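Local coordinates for histidine triad (HIT) protein (Clostridium difficile, PDB 4EGU) that binds zinc and guanosine-5'-monophosphate and probably acts, as other histidine triad proteins do, as a nucleotide hydrolase or transferase, at residues Ile66-Val69 with Ile70-Ala74; Ile53-Asp57 with Lys58-Ile62; Ile73-Lys77 with Gly78-Thr82. One frame throughout, in Å; residues are numbered along the deposited sequence. Where two conformers were deposited one is given.

Contact 1 of 3, residues Ile66-Val69 with Ile70-Ala74; sequences IHVV and INKIA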
ATOM      1  N   ILE A  66      -0.143  10.143   3.472  1.00  8.42           N
ATOM      2  CA  ILE A  66      -1.287   9.262   3.387  1.00  8.35           C
ATOM      3  C   ILE A  66      -1.216   8.156   4.436  1.00  7.72           C
ATOM      4  O   ILE A  66      -2.230   7.802   5.030  1.00  8.04           O
ATOM      5  CB  ILE A  66      -1.411   8.719   1.956  1.00  8.79           C
ATOM      6  CG1 ILE A  66      -1.965   9.820   1.031  1.00 10.44           C
ATOM      7  CG2 ILE A  66      -2.236   7.444   1.890  1.00  9.28           C
ATOM      8  CD1 ILE A  66      -1.900   9.467  -0.460  1.00 13.84           C
ATOM      9  N   HIS A  67      -0.027   7.588   4.651  1.00  7.85           N
ATOM     10  CA  HIS A  67       0.126   6.522   5.642  1.00  7.57           C
ATOM     11  C   HIS A  67      -0.011   7.007   7.091  1.00  7.47           C
ATOM     12  O   HIS A  67      -0.547   6.276   7.918  1.00  7.93           O
ATOM     13  CB  HIS A  67       1.408   5.746   5.413  1.00  7.70           C
ATOM     14  CG  HIS A  67       1.287   4.753   4.287  1.00  8.04           C
ATOM     15  ND1 HIS A  67       1.253   5.092   2.957  1.00  8.35           N
ATOM     16  CD2 HIS A  67       1.122   3.406   4.316  1.00  9.00           C
ATOM     17  CE1 HIS A  67       1.092   3.985   2.231  1.00  9.16           C
ATOM     18  NE2 HIS A  67       1.014   2.946   3.034  1.00  9.58           N
ATOM     19  N   VAL A  68       0.449   8.222   7.407  1.00  7.95           N
ATOM     20  CA  VAL A  68       0.147   8.796   8.713  1.00  8.18           C
ATOM     21  C   VAL A  68      -1.380   8.899   8.892  1.00  7.99           C
ATOM     22  O   VAL A  68      -1.907   8.562   9.953  1.00  8.40           O
ATOM     23  CB  VAL A  68       0.834  10.164   8.894  1.00  9.33           C
ATOM     24  CG1 VAL A  68       0.298  10.866  10.147  1.00 11.09           C
ATOM     25  CG2 VAL A  68       2.341   9.972   8.964  1.00 10.83           C
ATOM     26  N   VAL A  69      -2.075   9.362   7.853  1.00  7.99           N
ATOM     27  CA  VAL A  69      -3.531   9.469   7.895  1.00  8.07           C
ATOM     28  C   VAL A  69      -4.184   8.098   8.117  1.00  7.43           C
ATOM     29  O   VAL A  69      -5.091   7.983   8.939  1.00  8.01           O
ATOM     30  CB  VAL A  69      -4.047  10.181   6.638  1.00  8.91           C
ATOM     31  CG1 VAL A  69      -5.567  10.087   6.528  1.00  9.43           C
ATOM     32  CG2 VAL A  69      -3.567  11.631   6.631  1.00  9.97           C
ATOM     33  N   ILE A  70      -3.720   7.081   7.392  1.00  7.49           N
ATOM     34  CA  ILE A  70      -4.260   5.739   7.576  1.00  7.45           C
ATOM     35  C   ILE A  70      -4.135   5.321   9.044  1.00  7.45           C
ATOM     36  O   ILE A  70      -5.097   4.830   9.636  1.00  7.83           O
ATOM     37  CB  ILE A  70      -3.534   4.746   6.640  1.00  7.80           C
ATOM     38  CG1 ILE A  70      -3.922   5.012   5.186  1.00  7.98           C
ATOM     39  CG2 ILE A  70      -3.819   3.301   7.056  1.00  8.38           C
ATOM     40  CD1 ILE A  70      -3.078   4.272   4.163  1.00  9.34           C
ATOM     41  N   ASN A  71      -2.951   5.487   9.617  1.00  7.53           N
ATOM     42  CA  ASN A  71      -2.739   5.071  10.995  1.00  7.74           C
ATOM     43  C   ASN A  71      -3.595   5.906  11.970  1.00  7.94           C
ATOM     44  O   ASN A  71      -4.094   5.368  12.960  1.00  8.54           O
ATOM     45  CB  ASN A  71      -1.276   5.134  11.392  1.00  8.25           C
ATOM     46  CG  ASN A  71      -0.501   3.914  10.961  1.00  8.56           C
ATOM     47  OD1 ASN A  71      -1.025   2.994  10.318  1.00 10.02           O
ATOM     48  ND2 ASN A  71       0.763   3.889  11.343  1.00 10.36           N
ATOM     49  N   LYS A  72      -3.775   7.197  11.688  1.00  7.75           N
ATOM     50  CA  LYS A  72      -4.617   8.033  12.546  1.00  8.53           C
ATOM     51  C   LYS A  72      -6.057   7.541  12.535  1.00  8.44           C
ATOM     52  O   LYS A  72      -6.718   7.532  13.582  1.00  9.30           O
ATOM     53  CB  LYS A  72      -4.553   9.494  12.094  1.00  8.85           C
ATOM     54  CG  LYS A  72      -3.275  10.198  12.515  1.00  9.67           C
ATOM     55  CD  LYS A  72      -3.225  11.643  12.067  1.00 10.47           C
ATOM     56  CE  LYS A  72      -2.167  12.442  12.809  1.00 12.26           C
ATOM     57  NZ  LYS A  72      -2.442  12.501  14.253  1.00 11.15           N
ATOM     58  N   ILE A  73      -6.564   7.173  11.361  1.00  8.52           N
ATOM     59  CA  ILE A  73      -7.916   6.661  11.247  1.00  9.09           C
ATOM     60  C   ILE A  73      -8.022   5.327  11.985  1.00  9.03           C
ATOM     61  O   ILE A  73      -8.967   5.102  12.747  1.00 10.19           O
ATOM     62  CB  ILE A  73      -8.330   6.537   9.768  1.00  9.19           C
ATOM     63  CG1 ILE A  73      -8.392   7.897   9.074  1.00  9.32           C
ATOM     64  CG2 ILE A  73      -9.664   5.810   9.631  1.00 11.10           C
ATOM     65  CD1 ILE A  73      -8.441   7.792   7.555  1.00 10.26           C
ATOM     66  N   ALA A  74      -7.042   4.452  11.786  1.00  8.91           N
ATOM     67  CA  ALA A  74      -7.046   3.158  12.461  1.00  9.57           C
ATOM     68  C   ALA A  74      -7.118   3.324  13.973  1.00  9.91           C
ATOM     69  O   ALA A  74      -7.847   2.604  14.650  1.00 11.34           O
ATOM     70  CB  ALA A  74      -5.815   2.366  12.075  1.00  9.34           C
TER
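Ile-70 lays its CD1 methyl over the imidazole ring of His-67, 4.3 Å above the plane and over its centre, while the same methyl lies 4.0 Å from CG2 of Ile-66. The first torsion of Ile-70 (chi1 -70°) sends CG1 back along the helix past the carbonyl oxygen of Ile-66, and the extended second torsion (169°) carries CD1 on to the ring and to Ile-66. One turn on, Ile-73 repeats the pattern: its CD1 comes within 3.8 Å of CG1 of Val-69. Val-68 and Lys-72 run side by side instead, with CG1 of the valine 4.0 Å from CE of the lysine. The backbone beneath is regular, four successive i to i+4 bonds joining the turns, among them Ile-73 N to Val-69 O at 2.9 Å. His-67 ND1 is hydrogen-bonded to the carbonyl oxygen of Val-63, and Tyr-103 meets the ring edge-to-face. Asn-71 ND2 bonds to the Leu-52 oxygen of the second subunit, on which Val-68 and Lys-72 also pack. Ile-66, Val-69, Ile-70 and Ile-73 rest on strands of the antiparallel sheet. Such a division, an apolar side against the sheet and a more polar one against the partner subunit, is typical of the long helix of the dimeric HIT fold.

Contact 2 of 3, residues Ile53-Asp57 with Lys58-Ile62; sequences IDIPD and KEMDI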
ATOM      1  N   ILE A  53       2.822   5.617 -10.377  1.00 10.12           N
ATOM      2  CA  ILE A  53       3.989   5.821 -11.242  1.00 11.66           C
ATOM      3  C   ILE A  53       4.111   7.240 -11.762  1.00 11.29           C
ATOM      4  O   ILE A  53       5.160   7.590 -12.315  1.00 13.46           O
ATOM      5  CB  ILE A  53       4.076   4.822 -12.406  1.00 12.59           C
ATOM      6  CG1 ILE A  53       2.922   4.971 -13.394  1.00 13.42           C
ATOM      7  CG2 ILE A  53       4.172   3.444 -11.883  1.00 14.52           C
ATOM      8  CD1 ILE A  53       3.117   4.097 -14.644  1.00 15.57           C
ATOM      9  N   ASP A  54       3.074   8.049 -11.600  1.00 11.16           N
ATOM     10  CA  ASP A  54       3.091   9.430 -12.035  1.00 11.99           C
ATOM     11  C   ASP A  54       3.542  10.390 -10.933  1.00 13.19           C
ATOM     12  O   ASP A  54       3.629  11.583 -11.168  1.00 15.49           O
ATOM     13  CB  ASP A  54       1.731   9.769 -12.607  1.00 13.63           C
ATOM     14  CG  ASP A  54       1.424   8.915 -13.839  1.00 15.28           C
ATOM     15  OD1 ASP A  54       2.160   9.035 -14.837  1.00 19.72           O
ATOM     16  OD2 ASP A  54       0.464   8.107 -13.806  1.00 15.45           O
ATOM     17  N   ILE A  55       3.876   9.860  -9.761  1.00 12.04           N
ATOM     18  CA  ILE A  55       4.401  10.711  -8.696  1.00 12.11           C
ATOM     19  C   ILE A  55       5.928  10.783  -8.854  1.00 11.53           C
ATOM     20  O   ILE A  55       6.588   9.757  -8.766  1.00 12.38           O
ATOM     21  CB  ILE A  55       4.076  10.160  -7.301  1.00 11.41           C
ATOM     22  CG1 ILE A  55       2.588   9.909  -7.088  1.00 11.87           C
ATOM     23  CG2 ILE A  55       4.587  11.144  -6.252  1.00 11.66           C
ATOM     24  CD1 ILE A  55       2.355   9.197  -5.798  1.00 12.25           C
ATOM     25  N   PRO A  56       6.484  11.982  -9.072  1.00 12.66           N
ATOM     26  CA  PRO A  56       7.953  12.051  -9.121  1.00 13.64           C
ATOM     27  C   PRO A  56       8.569  11.658  -7.795  1.00 12.23           C
ATOM     28  O   PRO A  56       7.957  11.881  -6.744  1.00 11.84           O
ATOM     29  CB  PRO A  56       8.247  13.521  -9.436  1.00 16.93           C
ATOM     30  CG  PRO A  56       7.003  14.237  -9.218  1.00 19.19           C
ATOM     31  CD  PRO A  56       5.850  13.297  -9.237  1.00 13.28           C
ATOM     32  N   ASP A  57       9.781  11.108  -7.822  1.00 12.04           N
ATOM     33  CA  ASP A  57      10.434  10.700  -6.585  1.00 12.31           C
ATOM     34  C   ASP A  57      10.402  11.807  -5.541  1.00 11.50           C
ATOM     35  O   ASP A  57      10.149  11.533  -4.374  1.00 12.45           O
ATOM     36  CB  ASP A  57      11.878  10.286  -6.816  1.00 13.84           C
ATOM     37  CG  ASP A  57      12.022   9.004  -7.618  1.00 15.54           C
ATOM     38  OD1 ASP A  57      11.036   8.259  -7.783  1.00 15.96           O
ATOM     39  OD2 ASP A  57      13.154   8.741  -8.064  1.00 18.82           O
ATOM     40  N   LYS A  58      10.663  13.045  -5.953  1.00 11.35           N
ATOM     41  CA  LYS A  58      10.807  14.124  -4.992  1.00 11.68           C
ATOM     42  C   LYS A  58       9.460  14.518  -4.347  1.00 11.38           C
ATOM     43  O   LYS A  58       9.471  15.255  -3.371  1.00 13.16           O
ATOM     44  CB  LYS A  58      11.496  15.335  -5.615  1.00 13.35           C
ATOM     45  CG  LYS A  58      10.646  16.100  -6.570  1.00 16.00           C
ATOM     46  CD  LYS A  58      11.444  17.282  -7.103  1.00 21.30           C
ATOM     47  CE  LYS A  58      10.590  18.264  -7.868  1.00 26.08           C
ATOM     48  NZ  LYS A  58      11.380  19.481  -8.199  1.00 28.96           N
ATOM     49  N   GLU A  59       8.339  14.001  -4.862  1.00 10.62           N
ATOM     50  CA  GLU A  59       7.006  14.253  -4.309  1.00 11.23           C
ATOM     51  C   GLU A  59       6.440  13.038  -3.597  1.00 10.58           C
ATOM     52  O   GLU A  59       5.258  13.068  -3.188  1.00 11.82           O
ATOM     53  CB  GLU A  59       6.044  14.751  -5.407  1.00 12.20           C
ATOM     54  CG  GLU A  59       6.473  16.107  -5.939  1.00 14.23           C
ATOM     55  CD  GLU A  59       5.722  16.626  -7.132  1.00 16.50           C
ATOM     56  OE1 GLU A  59       4.670  16.076  -7.499  1.00 16.56           O
ATOM     57  OE2 GLU A  59       6.208  17.617  -7.703  1.00 20.50           O
ATOM     58  N   MET A  60       7.245  12.004  -3.378  1.00 10.89           N
ATOM     59  CA  MET A  60       6.706  10.774  -2.810  1.00 10.87           C
ATOM     60  C   MET A  60       6.315  10.925  -1.353  1.00 10.83           C
ATOM     61  O   MET A  60       5.630  10.077  -0.828  1.00 11.34           O
ATOM     62  CB  MET A  60       7.695   9.613  -2.989  1.00 11.73           C
ATOM     63  CG  MET A  60       7.035   8.231  -2.947  1.00 12.47           C
ATOM     64  SD  MET A  60       5.841   7.923  -4.238  1.00 12.49           S
ATOM     65  CE  MET A  60       6.908   7.804  -5.658  1.00 15.15           C
ATOM     66  N   ASP A  61       6.669  12.026  -0.716  1.00 10.93           N
ATOM     67  CA  ASP A  61       6.222  12.291   0.632  0.50 10.64           C
ATOM     68  C   ASP A  61       4.697  12.331   0.751  1.00 10.37           C
ATOM     69  O   ASP A  61       4.177  12.136   1.846  1.00 11.31           O
ATOM     70  CB  ASP A  61       6.853  13.567   1.211  0.50 11.74           C
ATOM     71  CG  ASP A  61       6.671  14.804   0.328  0.50 12.87           C
ATOM     72  OD1 ASP A  61       6.017  14.752  -0.737  0.50 14.96           O
ATOM     73  OD2 ASP A  61       7.208  15.862   0.720  0.50 15.37           O
ATOM     74  N   ILE A  62       3.962  12.550  -0.345  1.00  9.98           N
ATOM     75  CA  ILE A  62       2.508  12.477  -0.233  1.00  9.84           C
ATOM     76  C   ILE A  62       2.090  11.081   0.224  1.00  9.17           C
ATOM     77  O   ILE A  62       1.096  10.927   0.944  1.00  9.62           O
ATOM     78  CB  ILE A  62       1.810  12.912  -1.541  1.00 11.71           C
ATOM     79  CG1 ILE A  62       0.296  13.026  -1.340  1.00 13.29           C
ATOM     80  CG2 ILE A  62       2.113  11.972  -2.684  1.00 11.40           C
ATOM     81  CD1 ILE A  62      -0.150  14.005  -0.266  1.00 14.89           C
TER
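Pro-56 and Glu-59 meet in the short 3-10 turn that leads into the long helix of the HIT fold, its backbone carried by two consecutive i to i+3 bonds. Glu-59 N donates to Pro-56 O at 2.9 Å, and Met-60 N donates to Asp-57 O at 3.1 Å. Both donors stand well above the plane of the carbonyl they address, 50° out in the first bond and 61° in the second, consistent with a tight 3-10 turn. The extended Glu-59 chain lays its carboxylate against the proline ring, with CD 3.4 Å from Pro-56 CG. There OE1 accepts a hydrogen bond from the hydroxyl of Tyr-49, a residue that also packs on Pro-56 and Ile-55; this partner fixes the acid beside the ring. The carbonyl oxygen of Met-60 accepts a hydrogen bond from Ser-64 OG of the second subunit. Ile-55 supplies the apolar side of the turn. The thioether chain of Met-60, bent at chi2 (62°) and again at chi3, crosses it at about a right angle, and SD sits 4.0 Å from Ile-55 CG2. Farther along, Ile-55 CD1 lies 4.2 Å from CG2 of Ile-62, while the Met-60 methyl, CE, comes to 3.7 Å from the carbonyl oxygen of Ile-55.

Contact 3 of 3, residues Ile73-Lys77 with Gly78-Thr82; sequences IAKEK and GFDQT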
ATOM      1  N   ILE A  73      -6.564   7.173  11.361  1.00  8.52           N
ATOM      2  CA  ILE A  73      -7.916   6.661  11.247  1.00  9.09           C
ATOM      3  C   ILE A  73      -8.022   5.327  11.985  1.00  9.03           C
ATOM      4  O   ILE A  73      -8.967   5.102  12.747  1.00 10.19           O
ATOM      5  CB  ILE A  73      -8.330   6.537   9.768  1.00  9.19           C
ATOM      6  CG1 ILE A  73      -8.392   7.897   9.074  1.00  9.32           C
ATOM      7  CG2 ILE A  73      -9.664   5.810   9.631  1.00 11.10           C
ATOM      8  CD1 ILE A  73      -8.441   7.792   7.555  1.00 10.26           C
ATOM      9  N   ALA A  74      -7.042   4.452  11.786  1.00  8.91           N
ATOM     10  CA  ALA A  74      -7.046   3.158  12.461  1.00  9.57           C
ATOM     11  C   ALA A  74      -7.118   3.324  13.973  1.00  9.91           C
ATOM     12  O   ALA A  74      -7.847   2.604  14.650  1.00 11.34           O
ATOM     13  CB  ALA A  74      -5.815   2.366  12.075  1.00  9.34           C
ATOM     14  N   LYS A  75      -6.316   4.237  14.505  1.00  9.85           N
ATOM     15  CA  LYS A  75      -6.274   4.443  15.961  1.00 10.85           C
ATOM     16  C   LYS A  75      -7.579   4.997  16.494  1.00 12.14           C
ATOM     17  O   LYS A  75      -8.047   4.582  17.536  1.00 15.54           O
ATOM     18  CB  LYS A  75      -5.088   5.326  16.338  1.00 12.26           C
ATOM     19  CG  LYS A  75      -3.734   4.654  16.124  1.00 12.95           C
ATOM     20  CD  LYS A  75      -2.510   5.575  16.252  1.00 16.43           C
ATOM     21  CE  LYS A  75      -1.188   4.892  15.826  1.00 17.65           C
ATOM     22  NZ  LYS A  75       0.010   5.802  15.799  1.00 19.31           N
ATOM     23  N   GLU A  76      -8.188   5.932  15.786  1.00 11.28           N
ATOM     24  CA  GLU A  76      -9.463   6.494  16.184  0.50 11.64           C
ATOM     25  C   GLU A  76     -10.557   5.442  16.199  1.00 13.85           C
ATOM     26  O   GLU A  76     -11.369   5.357  17.105  1.00 17.96           O
ATOM     27  CB  GLU A  76      -9.874   7.527  15.176  0.50 12.48           C
ATOM     28  CG  GLU A  76     -11.201   8.136  15.483  0.50 13.46           C
ATOM     29  CD  GLU A  76     -11.714   8.945  14.318  0.50 16.35           C
ATOM     30  OE1 GLU A  76     -11.306   8.658  13.176  0.50 19.01           O
ATOM     31  OE2 GLU A  76     -12.505   9.878  14.529  0.50 18.88           O
ATOM     32  N   LYS A  77     -10.584   4.613  15.161  1.00 13.87           N
ATOM     33  CA  LYS A  77     -11.673   3.658  14.931  0.50 14.72           C
ATOM     34  C   LYS A  77     -11.505   2.326  15.659  1.00 14.97           C
ATOM     35  O   LYS A  77     -12.436   1.544  15.726  1.00 18.68           O
ATOM     36  CB  LYS A  77     -11.818   3.392  13.432  0.50 16.22           C
ATOM     37  CG  LYS A  77     -12.224   4.600  12.621  0.50 16.51           C
ATOM     38  CD  LYS A  77     -13.473   5.264  13.181  0.50 18.15           C
ATOM     39  CE  LYS A  77     -14.117   6.170  12.149  0.50 20.54           C
ATOM     40  NZ  LYS A  77     -15.489   6.596  12.556  0.50 21.29           N
ATOM     41  N   GLY A  78     -10.305   2.055  16.171  1.00 14.37           N
ATOM     42  CA  GLY A  78     -10.032   0.822  16.905  1.00 14.64           C
ATOM     43  C   GLY A  78      -9.477  -0.336  16.088  1.00 13.70           C
ATOM     44  O   GLY A  78      -9.136  -1.407  16.633  1.00 15.14           O
ATOM     45  N   PHE A  79      -9.399  -0.160  14.777  1.00 12.74           N
ATOM     46  CA  PHE A  79      -8.855  -1.247  13.983  1.00 12.20           C
ATOM     47  C   PHE A  79      -7.328  -1.243  13.939  1.00 11.40           C
ATOM     48  O   PHE A  79      -6.726  -2.112  13.309  1.00 12.33           O
ATOM     49  CB  PHE A  79      -9.529  -1.404  12.603  1.00 12.53           C
ATOM     50  CG  PHE A  79      -9.381  -0.223  11.670  1.00 10.70           C
ATOM     51  CD1 PHE A  79     -10.432   0.663  11.479  1.00 11.82           C
ATOM     52  CD2 PHE A  79      -8.228  -0.050  10.920  1.00 10.28           C
ATOM     53  CE1 PHE A  79     -10.315   1.723  10.595  1.00 12.51           C
ATOM     54  CE2 PHE A  79      -8.108   1.008  10.035  1.00 10.85           C
ATOM     55  CZ  PHE A  79      -9.151   1.894   9.873  1.00 12.00           C
ATOM     56  N   ASP A  80      -6.704  -0.311  14.662  1.00 10.77           N
ATOM     57  CA  ASP A  80      -5.291  -0.445  14.960  1.00 11.35           C
ATOM     58  C   ASP A  80      -4.968  -1.760  15.682  1.00 11.64           C
ATOM     59  O   ASP A  80      -3.930  -2.369  15.455  1.00 14.20           O
ATOM     60  CB  ASP A  80      -4.737   0.756  15.757  1.00 11.65           C
ATOM     61  CG  ASP A  80      -5.377   0.972  17.131  1.00 12.09           C
ATOM     62  OD1 ASP A  80      -6.576   0.678  17.294  1.00 12.74           O
ATOM     63  OD2 ASP A  80      -4.676   1.515  18.020  1.00 13.89           O
ATOM     64  N   GLN A  81      -5.868  -2.189  16.557  1.00 11.32           N
ATOM     65  CA  GLN A  81      -5.691  -3.394  17.379  1.00 12.91           C
ATOM     66  C   GLN A  81      -6.100  -4.679  16.657  1.00 12.40           C
ATOM     67  O   GLN A  81      -5.526  -5.735  16.867  1.00 16.95           O
ATOM     68  CB  GLN A  81      -6.473  -3.243  18.700  1.00 15.97           C
ATOM     69  CG  GLN A  81      -5.868  -2.194  19.626  1.00 20.53           C
ATOM     70  CD  GLN A  81      -4.520  -2.626  20.216  1.00 27.86           C
ATOM     71  OE1 GLN A  81      -4.055  -3.746  19.988  1.00 31.77           O
ATOM     72  NE2 GLN A  81      -3.891  -1.733  20.977  1.00 30.83           N
ATOM     73  N   THR A  82      -7.095  -4.579  15.791  1.00 10.09           N
ATOM     74  CA  THR A  82      -7.648  -5.752  15.138  1.00 10.32           C
ATOM     75  C   THR A  82      -6.971  -6.057  13.803  1.00  9.64           C
ATOM     76  O   THR A  82      -6.891  -7.229  13.428  1.00 11.01           O
ATOM     77  CB  THR A  82      -9.184  -5.638  14.975  1.00 10.83           C
ATOM     78  OG1 THR A  82      -9.492  -4.384  14.353  1.00 11.01           O
ATOM     79  CG2 THR A  82      -9.866  -5.714  16.305  1.00 12.34           C
TER
HETATM   80  O   HOH W   1      -5.594   3.686  19.530  1.00 18.27           O
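The C-terminal end of helix 61-77, where Gly-78 breaks the helix and a short, weakly bonded helical turn follows, is closed by Phe-79 and Asp-80 folding back on Ala-74. Gly-78 has a positive phi of 93°, and at these backbone angles a CB would jam against the carbonyl oxygen of Lys-77, so the position calls for glycine. The carbonyl oxygen of Ala-74 takes two bonds: a weak one from Gly-78 N at 2.9 Å, and a second from Asp-80 N at 3.1 Å, whose donor stands above the carbonyl plane. The Phe-79 ring swings back under the last turn because CG sits between the backbone N and the carbonyl carbon (chi1 62°). Ala-74 CA then lies over one face in a CH-pi contact, 3.6 Å from the ring centroid and displaced toward the rim, while Ala-74 CB is 3.4 Å from Phe-79 CE2. Lys-77 runs alongside the ring, with CB 3.6 Å from CE1 of Phe-79, and Ile-73 CG2 reaches CZ from farther back on the helix. Beyond the ring, Tyr-39, Ile-105 and Ala-107 hold Phe-79 against the sheet. Asp-80 crosses Lys-75 at about a right angle, and its CG is 3.8 Å from Lys-75 CA. One water bridges the two residues, donating to Asp-80 OD2 at 2.8 Å and, on a longer bond, to Lys-75 O. Ile-53 of the second subunit packs on Ala-74, Lys-75 and Asp-80. The lysine ammonium and the aspartate carboxylate are not in contact, so any attraction between them would act at a distance; the turn is joined instead by main-chain bonds to one carbonyl, a water bridge and an aromatic ring against the helix backbone.

From the N terminus, contact 2 comes first, in the chain between strand 39-45 and helix 61-77, and it closes the 3-10 turn that delivers the chain into the helix. Contact 1 follows in series along the middle of that helix, its centre about 18 Å from the centre of contact 2. Contact 3 begins on the stretch where contact 1 ends, sharing Ile-73 and Ala-74, and turns the chain toward strand 84-90. None crosses another: the three mark the entry, body and exit of one helix. All touch the second subunit, and Ile-53 from the segment of contact 2 packs on Asn-71 and Ala-74 of the partner chain, linking contact 2 to contacts 1 and 3 across the dimer.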